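Periplasmic sugar-binding domain protein (Pseudomonas fluorescens Pf-5, PDB 3H75) probably binds a sugar or related carbohydrate in the periplasm, as a two-domain member of the bacterial solute-binding protein 2 family. Local coordinates at residues F335-Q338 with L339-R342; R128-K131 with E132-K136; V69-Q72 with Y73-P76; T315-F319 with R320-A324. One frame throughout, in Å; residues are numbered along the deposited sequence.

Contact 1. Residues F335-Q338 with L339-R342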
# COMPACT_ATOMS: atom_id res chain seq x y z
N PHE A 335 12.89 -5.59 8.27
CA PHE A 335 12.02 -4.64 7.56
C PHE A 335 10.73 -4.33 8.31
O PHE A 335 9.98 -5.23 8.67
CB PHE A 335 11.66 -5.18 6.17
CG PHE A 335 12.85 -5.44 5.28
CD1 PHE A 335 13.94 -4.57 5.26
CD2 PHE A 335 12.85 -6.53 4.42
CE1 PHE A 335 15.01 -4.79 4.39
CE2 PHE A 335 13.91 -6.77 3.55
CZ PHE A 335 15.00 -5.89 3.54
N GLY A 336 10.48 -3.05 8.53
CA GLY A 336 9.27 -2.65 9.24
C GLY A 336 9.22 -1.16 9.49
O GLY A 336 10.22 -0.45 9.35
N LEU A 337 8.04 -0.68 9.88
CA LEU A 337 7.86 0.73 10.15
C LEU A 337 8.69 1.17 11.35
O LEU A 337 9.07 2.33 11.46
CB LEU A 337 6.37 1.02 10.40
CG LEU A 337 5.93 2.48 10.53
CD1 LEU A 337 6.30 3.25 9.27
CD2 LEU A 337 4.43 2.52 10.76
N GLN A 338 8.97 0.24 12.25
CA GLN A 338 9.75 0.58 13.43
C GLN A 338 11.13 1.13 13.09
O GLN A 338 11.67 1.94 13.84
CB GLN A 338 9.87 -0.63 14.36
CG GLN A 338 10.42 -0.28 15.74
CD GLN A 338 9.81 1.00 16.29
OE1 GLN A 338 8.59 1.17 16.30
NE2 GLN A 338 10.66 1.91 16.77
N LEU A 339 11.68 0.71 11.96
CA LEU A 339 13.00 1.20 11.55
C LEU A 339 12.95 2.70 11.26
O LEU A 339 13.98 3.38 11.28
CB LEU A 339 13.48 0.45 10.29
CG LEU A 339 13.77 -1.05 10.43
CD1 LEU A 339 14.21 -1.61 9.08
CD2 LEU A 339 14.85 -1.27 11.47
N LEU A 340 11.75 3.21 11.00
CA LEU A 340 11.57 4.63 10.70
C LEU A 340 11.19 5.44 11.93
O LEU A 340 11.39 6.66 11.96
CB LEU A 340 10.48 4.82 9.65
CG LEU A 340 10.70 4.42 8.19
CD1 LEU A 340 10.98 2.93 8.08
CD2 LEU A 340 9.47 4.79 7.39
N LEU A 341 10.63 4.78 12.94
CA LEU A 341 10.18 5.47 14.14
C LEU A 341 11.10 5.41 15.36
O LEU A 341 10.83 6.06 16.37
CB LEU A 341 8.80 4.94 14.53
CG LEU A 341 7.73 5.04 13.43
CD1 LEU A 341 6.43 4.44 13.92
CD2 LEU A 341 7.53 6.50 13.05
N ARG A 342 12.19 4.65 15.26
CA ARG A 342 13.14 4.52 16.36
C ARG A 342 13.60 5.88 16.89
O ARG A 342 13.79 6.06 18.10
CB ARG A 342 14.35 3.69 15.91
CG ARG A 342 14.06 2.22 15.73
CD ARG A 342 15.30 1.47 15.25
NE ARG A 342 15.10 0.03 15.25
CZ ARG A 342 16.01 -0.85 14.84
NH1 ARG A 342 17.19 -0.43 14.41
NH2 ARG A 342 15.74 -2.15 14.88

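Contact 2. Residues R128-K131 with E132-K136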
# COMPACT_ATOMS: atom_id res chain seq x y z
N ARG A 128 -8.27 -5.81 9.74
CA ARG A 128 -8.06 -5.01 10.93
C ARG A 128 -8.82 -3.70 10.93
O ARG A 128 -9.26 -3.24 11.98
CB ARG A 128 -6.56 -4.77 11.14
CG ARG A 128 -5.81 -6.03 11.58
CD ARG A 128 -6.29 -6.51 12.94
NE ARG A 128 -5.90 -7.89 13.22
CZ ARG A 128 -6.40 -8.63 14.20
NH1 ARG A 128 -7.32 -8.11 15.01
NH2 ARG A 128 -5.99 -9.88 14.37
N MSE A 129 -8.99 -3.08 9.76
CA MSE A 129 -9.73 -1.83 9.74
C MSE A 129 -11.14 -1.98 10.27
O MSE A 129 -11.59 -1.16 11.06
CB MSE A 129 -9.78 -1.22 8.34
CG MSE A 129 -8.48 -0.54 7.93
SE MSE A 129 -8.70 0.59 6.36
CE MSE A 129 -8.89 -0.81 5.02
N LEU A 130 -11.85 -3.02 9.84
CA LEU A 130 -13.21 -3.19 10.34
C LEU A 130 -13.20 -3.55 11.82
O LEU A 130 -14.00 -3.02 12.58
CB LEU A 130 -13.97 -4.25 9.54
CG LEU A 130 -15.47 -4.28 9.91
CD1 LEU A 130 -16.09 -2.92 9.60
CD2 LEU A 130 -16.18 -5.37 9.14
N LYS A 131 -12.30 -4.45 12.22
CA LYS A 131 -12.24 -4.84 13.64
C LYS A 131 -11.96 -3.62 14.52
O LYS A 131 -12.58 -3.47 15.58
CB LYS A 131 -11.16 -5.90 13.87
CG LYS A 131 -11.56 -7.28 13.35
CD LYS A 131 -10.57 -8.35 13.79
CE LYS A 131 -10.60 -8.59 15.29
NZ LYS A 131 -11.87 -9.21 15.75
N GLU A 132 -11.06 -2.75 14.07
CA GLU A 132 -10.72 -1.55 14.82
C GLU A 132 -11.89 -0.58 14.88
O GLU A 132 -12.17 0.01 15.93
CB GLU A 132 -9.51 -0.86 14.19
CG GLU A 132 -8.18 -1.50 14.52
CD GLU A 132 -7.80 -1.28 15.97
OE1 GLU A 132 -7.54 -0.12 16.35
OE2 GLU A 132 -7.77 -2.27 16.74
N LEU A 133 -12.57 -0.40 13.76
CA LEU A 133 -13.72 0.50 13.71
C LEU A 133 -14.79 0.01 14.67
O LEU A 133 -15.38 0.79 15.42
CB LEU A 133 -14.29 0.58 12.29
CG LEU A 133 -13.50 1.40 11.26
CD1 LEU A 133 -14.15 1.21 9.89
CD2 LEU A 133 -13.49 2.88 11.65
N LEU A 134 -15.04 -1.30 14.65
CA LEU A 134 -16.05 -1.89 15.53
C LEU A 134 -15.66 -1.70 16.99
O LEU A 134 -16.51 -1.42 17.84
CB LEU A 134 -16.20 -3.38 15.22
CG LEU A 134 -17.08 -3.70 14.01
CD1 LEU A 134 -17.01 -5.18 13.68
CD2 LEU A 134 -18.52 -3.29 14.32
N HIS A 135 -14.37 -1.84 17.28
CA HIS A 135 -13.91 -1.68 18.65
C HIS A 135 -14.14 -0.26 19.15
O HIS A 135 -14.62 -0.05 20.27
CB HIS A 135 -12.42 -2.00 18.76
CG HIS A 135 -11.92 -1.96 20.16
ND1 HIS A 135 -12.33 -2.86 21.12
CD2 HIS A 135 -11.09 -1.09 20.79
CE1 HIS A 135 -11.77 -2.55 22.28
NE2 HIS A 135 -11.02 -1.48 22.10
N LYS A 136 -13.81 0.73 18.32
CA LYS A 136 -13.98 2.12 18.70
C LYS A 136 -15.44 2.55 18.79
O LYS A 136 -15.79 3.39 19.62
CB LYS A 136 -13.21 3.02 17.73
CG LYS A 136 -11.71 2.75 17.74
CD LYS A 136 -10.96 3.69 16.82
CE LYS A 136 -9.49 3.32 16.76
NZ LYS A 136 -8.85 3.36 18.10

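Contact 3. Residues V69-Q72 with Y73-P76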
# COMPACT_ATOMS: atom_id res chain seq x y z
N VAL A 69 4.85 -3.54 -10.21
CA VAL A 69 3.77 -3.94 -9.32
C VAL A 69 2.96 -5.01 -10.03
O VAL A 69 2.74 -4.93 -11.24
CB VAL A 69 2.86 -2.74 -8.99
CG1 VAL A 69 1.71 -3.19 -8.11
CG2 VAL A 69 3.68 -1.66 -8.28
N ASN A 70 2.51 -6.01 -9.29
CA ASN A 70 1.74 -7.08 -9.90
C ASN A 70 0.29 -6.68 -10.18
O ASN A 70 -0.32 -5.92 -9.42
CB ASN A 70 1.77 -8.32 -9.01
CG ASN A 70 1.54 -9.60 -9.79
OD1 ASN A 70 1.41 -9.58 -11.02
ND2 ASN A 70 1.48 -10.72 -9.09
N GLU A 71 -0.22 -7.18 -11.30
CA GLU A 71 -1.58 -6.95 -11.75
C GLU A 71 -1.92 -8.16 -12.63
O GLU A 71 -1.01 -8.82 -13.14
CB GLU A 71 -1.69 -5.66 -12.56
CG GLU A 71 -3.11 -5.33 -13.00
CD GLU A 71 -3.21 -4.02 -13.74
OE1 GLU A 71 -2.16 -3.36 -13.94
OE2 GLU A 71 -4.34 -3.63 -14.12
N GLN A 72 -3.20 -8.46 -12.80
CA GLN A 72 -3.61 -9.63 -13.58
C GLN A 72 -3.59 -9.50 -15.10
O GLN A 72 -3.76 -10.49 -15.80
CB GLN A 72 -5.00 -10.08 -13.14
CG GLN A 72 -6.04 -8.97 -13.13
CD GLN A 72 -7.43 -9.47 -12.78
OE1 GLN A 72 -8.33 -8.68 -12.50
NE2 GLN A 72 -7.61 -10.79 -12.79
N TYR A 73 -3.37 -8.29 -15.62
CA TYR A 73 -3.37 -8.12 -17.07
C TYR A 73 -2.05 -7.67 -17.68
O TYR A 73 -1.60 -8.22 -18.68
CB TYR A 73 -4.50 -7.17 -17.47
CG TYR A 73 -5.88 -7.71 -17.16
CD1 TYR A 73 -6.35 -8.88 -17.78
CD2 TYR A 73 -6.71 -7.07 -16.24
CE1 TYR A 73 -7.61 -9.39 -17.48
CE2 TYR A 73 -7.97 -7.58 -15.94
CZ TYR A 73 -8.41 -8.74 -16.56
OH TYR A 73 -9.65 -9.26 -16.25
N VAL A 74 -1.41 -6.67 -17.08
CA VAL A 74 -0.15 -6.16 -17.61
C VAL A 74 1.08 -6.95 -17.17
O VAL A 74 1.98 -7.20 -17.97
CB VAL A 74 0.04 -4.68 -17.23
CG1 VAL A 74 1.41 -4.19 -17.70
CG2 VAL A 74 -1.06 -3.84 -17.87
N ALA A 75 1.12 -7.34 -15.90
CA ALA A 75 2.26 -8.10 -15.38
C ALA A 75 2.56 -9.36 -16.20
O ALA A 75 3.72 -9.62 -16.52
CB ALA A 75 2.02 -8.46 -13.92
N PRO A 76 1.53 -10.15 -16.53
CA PRO A 76 1.79 -11.37 -17.31
C PRO A 76 2.44 -11.07 -18.66
O PRO A 76 3.34 -11.78 -19.09
CB PRO A 76 0.39 -11.97 -17.47
CG PRO A 76 -0.29 -11.56 -16.20
CD PRO A 76 0.13 -10.11 -16.08

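Contact 4. Residues T315-F319 with R320-A324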
# COMPACT_ATOMS: atom_id res chain seq x y z
N THR A 315 15.44 9.33 4.94
CA THR A 315 16.78 9.78 5.27
C THR A 315 17.26 9.31 6.64
O THR A 315 18.45 9.31 6.92
CB THR A 315 16.88 11.32 5.23
OG1 THR A 315 16.03 11.89 6.24
CG2 THR A 315 16.44 11.84 3.86
N ARG A 316 16.32 8.91 7.49
CA ARG A 316 16.67 8.44 8.83
C ARG A 316 16.84 6.93 8.90
O ARG A 316 17.03 6.37 9.99
CB ARG A 316 15.59 8.87 9.83
CG ARG A 316 15.51 10.38 10.03
CD ARG A 316 14.35 10.75 10.94
NE ARG A 316 14.44 10.10 12.25
CZ ARG A 316 15.42 10.30 13.12
NH1 ARG A 316 16.42 11.13 12.83
NH2 ARG A 316 15.41 9.67 14.29
N VAL A 317 16.79 6.27 7.75
CA VAL A 317 16.94 4.82 7.70
C VAL A 317 18.32 4.43 7.20
O VAL A 317 18.79 4.94 6.19
CB VAL A 317 15.87 4.19 6.77
CG1 VAL A 317 16.03 2.68 6.74
CG2 VAL A 317 14.48 4.57 7.25
N ASP A 318 18.97 3.52 7.93
CA ASP A 318 20.29 3.06 7.54
C ASP A 318 20.13 1.81 6.68
O ASP A 318 20.25 0.69 7.16
CB ASP A 318 21.13 2.74 8.78
CG ASP A 318 22.47 2.13 8.44
OD1 ASP A 318 23.06 2.53 7.41
OD2 ASP A 318 22.93 1.25 9.20
N PHE A 319 19.87 2.03 5.40
CA PHE A 319 19.67 0.94 4.45
C PHE A 319 20.90 0.05 4.30
O PHE A 319 20.79 -1.17 4.35
CB PHE A 319 19.26 1.51 3.09
CG PHE A 319 17.91 2.17 3.10
CD1 PHE A 319 16.74 1.41 3.08
CD2 PHE A 319 17.80 3.56 3.14
CE1 PHE A 319 15.48 2.02 3.10
CE2 PHE A 319 16.55 4.18 3.16
CZ PHE A 319 15.39 3.40 3.14
N ARG A 320 22.07 0.66 4.10
CA ARG A 320 23.28 -0.14 3.95
C ARG A 320 23.43 -1.05 5.16
O ARG A 320 23.92 -2.18 5.04
CB ARG A 320 24.51 0.77 3.82
CG ARG A 320 25.79 0.02 3.47
CD ARG A 320 26.94 0.98 3.21
NE ARG A 320 26.73 1.79 2.01
CZ ARG A 320 26.69 1.31 0.77
NH1 ARG A 320 26.85 0.01 0.55
NH2 ARG A 320 26.49 2.12 -0.25
N GLY A 321 22.98 -0.58 6.32
CA GLY A 321 23.06 -1.37 7.53
C GLY A 321 22.12 -2.57 7.52
O GLY A 321 22.31 -3.52 8.28
N LEU A 322 21.11 -2.52 6.66
CA LEU A 322 20.15 -3.62 6.56
C LEU A 322 20.67 -4.72 5.65
O LEU A 322 20.18 -5.84 5.67
CB LEU A 322 18.81 -3.10 6.02
CG LEU A 322 18.07 -2.12 6.93
CD1 LEU A 322 16.81 -1.64 6.25
CD2 LEU A 322 17.73 -2.80 8.25
N SER A 323 21.68 -4.39 4.84
CA SER A 323 22.27 -5.37 3.94
C SER A 323 22.83 -6.54 4.72
O SER A 323 23.37 -6.37 5.82
CB SER A 323 23.38 -4.72 3.11
OG SER A 323 24.03 -5.70 2.31
N ALA A 324 22.70 -7.74 4.15
CA ALA A 324 23.21 -8.94 4.80
C ALA A 324 24.72 -9.06 4.61
O ALA A 324 25.34 -9.98 5.11
CB ALA A 324 22.51 -10.17 4.23

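Contact 1. Residues F335-Q338 with L339-R342
The short helix 338-341, at the end of the modelled chain, is entered here from an extended loop, and Gly336 and Leu337 supply the carbonyls that bind its first amides. Leu339 N donates to Gly336 O at 3.2 Å, and Leu340 N reaches Leu337 O at 2.9 Å with an N-H...O angle of 148°. In both bonds the donor stands well above the carbonyl plane, as expected where the chain turns with i to i+3 spacing. Leu341 N lies between Leu337 O and Gln338 O and makes a weak bond to each; the bond from Arg342 N to Gln338 O is weak as well.

Leu337 touches both Leu340 and Leu341, while Leu339 lies near Phe335 and the Arg342 guanidinium. Leu337 turns its branch to the side of its own carbonyl carbon (chi1 -172°): CD1 meets Leu340 CD2 at 4.0 Å, the two side chains crossing nearly at right angles, and CG meets Leu341 CD1 at 3.9 Å. Leu339 CD1 lies 4.0 Å from Phe335 CA. On the exposed flank the bent chain of Gln338 crosses Arg342, with NE2 3.6 Å from Arg342 CG. The extended arginine returns over Leu339, whose CD2 sits 3.5 Å above the centre of the guanidinium plane.

Around this turn, Leu339 and Leu340 press on Trp268 of helix 265-277, whose ring also stacks with Phe335. Leu341 packs on Gln302 and Leu306 of helix 300-309, and its carbonyl accepts a hydrogen bond from Gln305; helix 319-322 meets Leu339 through Leu322.

Contact 2. Residues R128-K131 with E132-K136
Two successive turns in the second half of the amphipathic helix 122-137 meet here, joined by regular i to i+4 hydrogen bonding. The backbone set comprises four bonds. Glu132 N to Arg128 O is 2.8 Å, and Leu134 N to Leu130 O is 2.9 Å, with an N-H...O angle of 165°. Leu133 N to Met129 O and His135 N to Lys131 O complete the ladder.

Apolar contacts follow the same spacing. A chi1 of -171° swings the Leu130 branch away from its own amide nitrogen, and CG comes 4.2 Å from Leu134 CD1. On the side facing the sheet, Met129, present as selenomethionine, and Leu133 pack against strands 206-211 and 236-240, so that the helix lies on the sheet of its domain in the alpha/beta manner. Leu130 turns instead to Leu167, Ala170 and Leu171 of helix 158-173.

Among the charged groups, Arg128 has its polar partner outside the two segments: NE forms a salt bridge with Glu124, one turn earlier. Arg128 NH1 and Glu132 OE2 remain 6.1 Å apart, too far for a salt bridge, though opposite charges at this range may attract weakly. The aliphatic part of Glu132 lies beside the carbonyl of the preceding turn: a chi1 of -78° sets CG on the side away from its own carbonyl carbon, 3.3 Å from Arg128 O.

Contact 3. Residues V69-Q72 with Y73-P76
Gln72 lays its side chain over one face of the Tyr73 ring, the two neighbours running side by side in the same direction. CG makes the face contact: it stands 3.6 Å above the ring plane, offset toward the rim, in a CH-pi contact 4.0 Å from the Tyr73 centroid. A chi1 of 52° places Gln72 CG between the backbone N and the carbonyl carbon, and the extended chain beyond it then follows the ring outward; OE1 comes within 3.6 Å of Tyr73 CE2. The amide is turned 33° from the ring plane.

Inside this exposed pair the chain bends into helix 74-82. Ala75 CB points back at the loop and approaches Glu71 O to 3.1 Å, while Pro76 CD lies 3.4 Å from the same oxygen. Pro76, which has no amide hydrogen, brings its ring to Gln72 O, CG 3.7 Å away, and no hydrogen bond joins the two segments. Glu71 N and Val74 N are buried without a polar partner.

This is the strand-to-helix loop of a beta-alpha unit in the parallel sheet of the periplasmic binding protein fold, leading from strand 65-69 into helix 74-82. Asn70 continues the backbone bonding to Val92 of strand 88-93, and Glu71 and Val74 rest on Pro46 at the start of helix 46-58.

Contact 4. Residues T315-F319 with R320-A324
The Phe319 ring carries Val317 CG1 over the centre of one face, 3.6 Å above its plane, and meets Leu322 CD1 obliquely, at 4.4 Å from Phe319 CD1. Phe25 of helix 17-33 joins the ring in an edge-to-face stack. Leu322 CD1 is also 4.4 Å from Val317 CG1, so valine, phenylalanine and leucine form one apolar cluster.

The flat carboxylate of Asp318 lies against Gly321. With CG opposite the backbone N (chi1 174°), OD2 is brought to 3.1 Å from Gly321 CA, a close approach to a residue that has no side chain. Asp318 is itself the centre of an inverse gamma turn, where the chain swings into the short helix 319-322.

Bonding within that helix is sparse. Leu322 N to Phe319 O, at 2.7 Å, is the shortest bond, its donor 58° out of the carbonyl plane; Ser323 N to the same oxygen and Gly321 N to Asp318 O are weak. Arg320 N is bound by Asp32 of helix 17-33, and Ser323 OG by Asp275 of helix 265-277. The chemistry suggests that the carboxylates of Asp32 and Asp275 and the apolar side contribute to holding a turn with few strong bonds of its own.

Overall arrangement
Contacts 1 and 4 belong together: their centres are 11 Å apart, and Leu339 CD1 of contact 1 meets Leu322 CD2 of contact 4 at 3.8 Å. Both are short helical turns with several weak bonds, resting on helix 265-277 through an apolar inner side, leucines in contact 1 and Val317, Phe319 and Leu322 in contact 4. Contact 2 differs in being regular helix packed on the mixed sheet. Contact 3 serves the parallel sheet, across the chain's centre from contacts 1 and 2, and lacks hydrogen bonds between its segments. All four are partly buried: inner side chains enter the core, while Gln338 and Arg342, His135, Gln72 and Tyr73, and Asp318 and Arg320 lie at the surface.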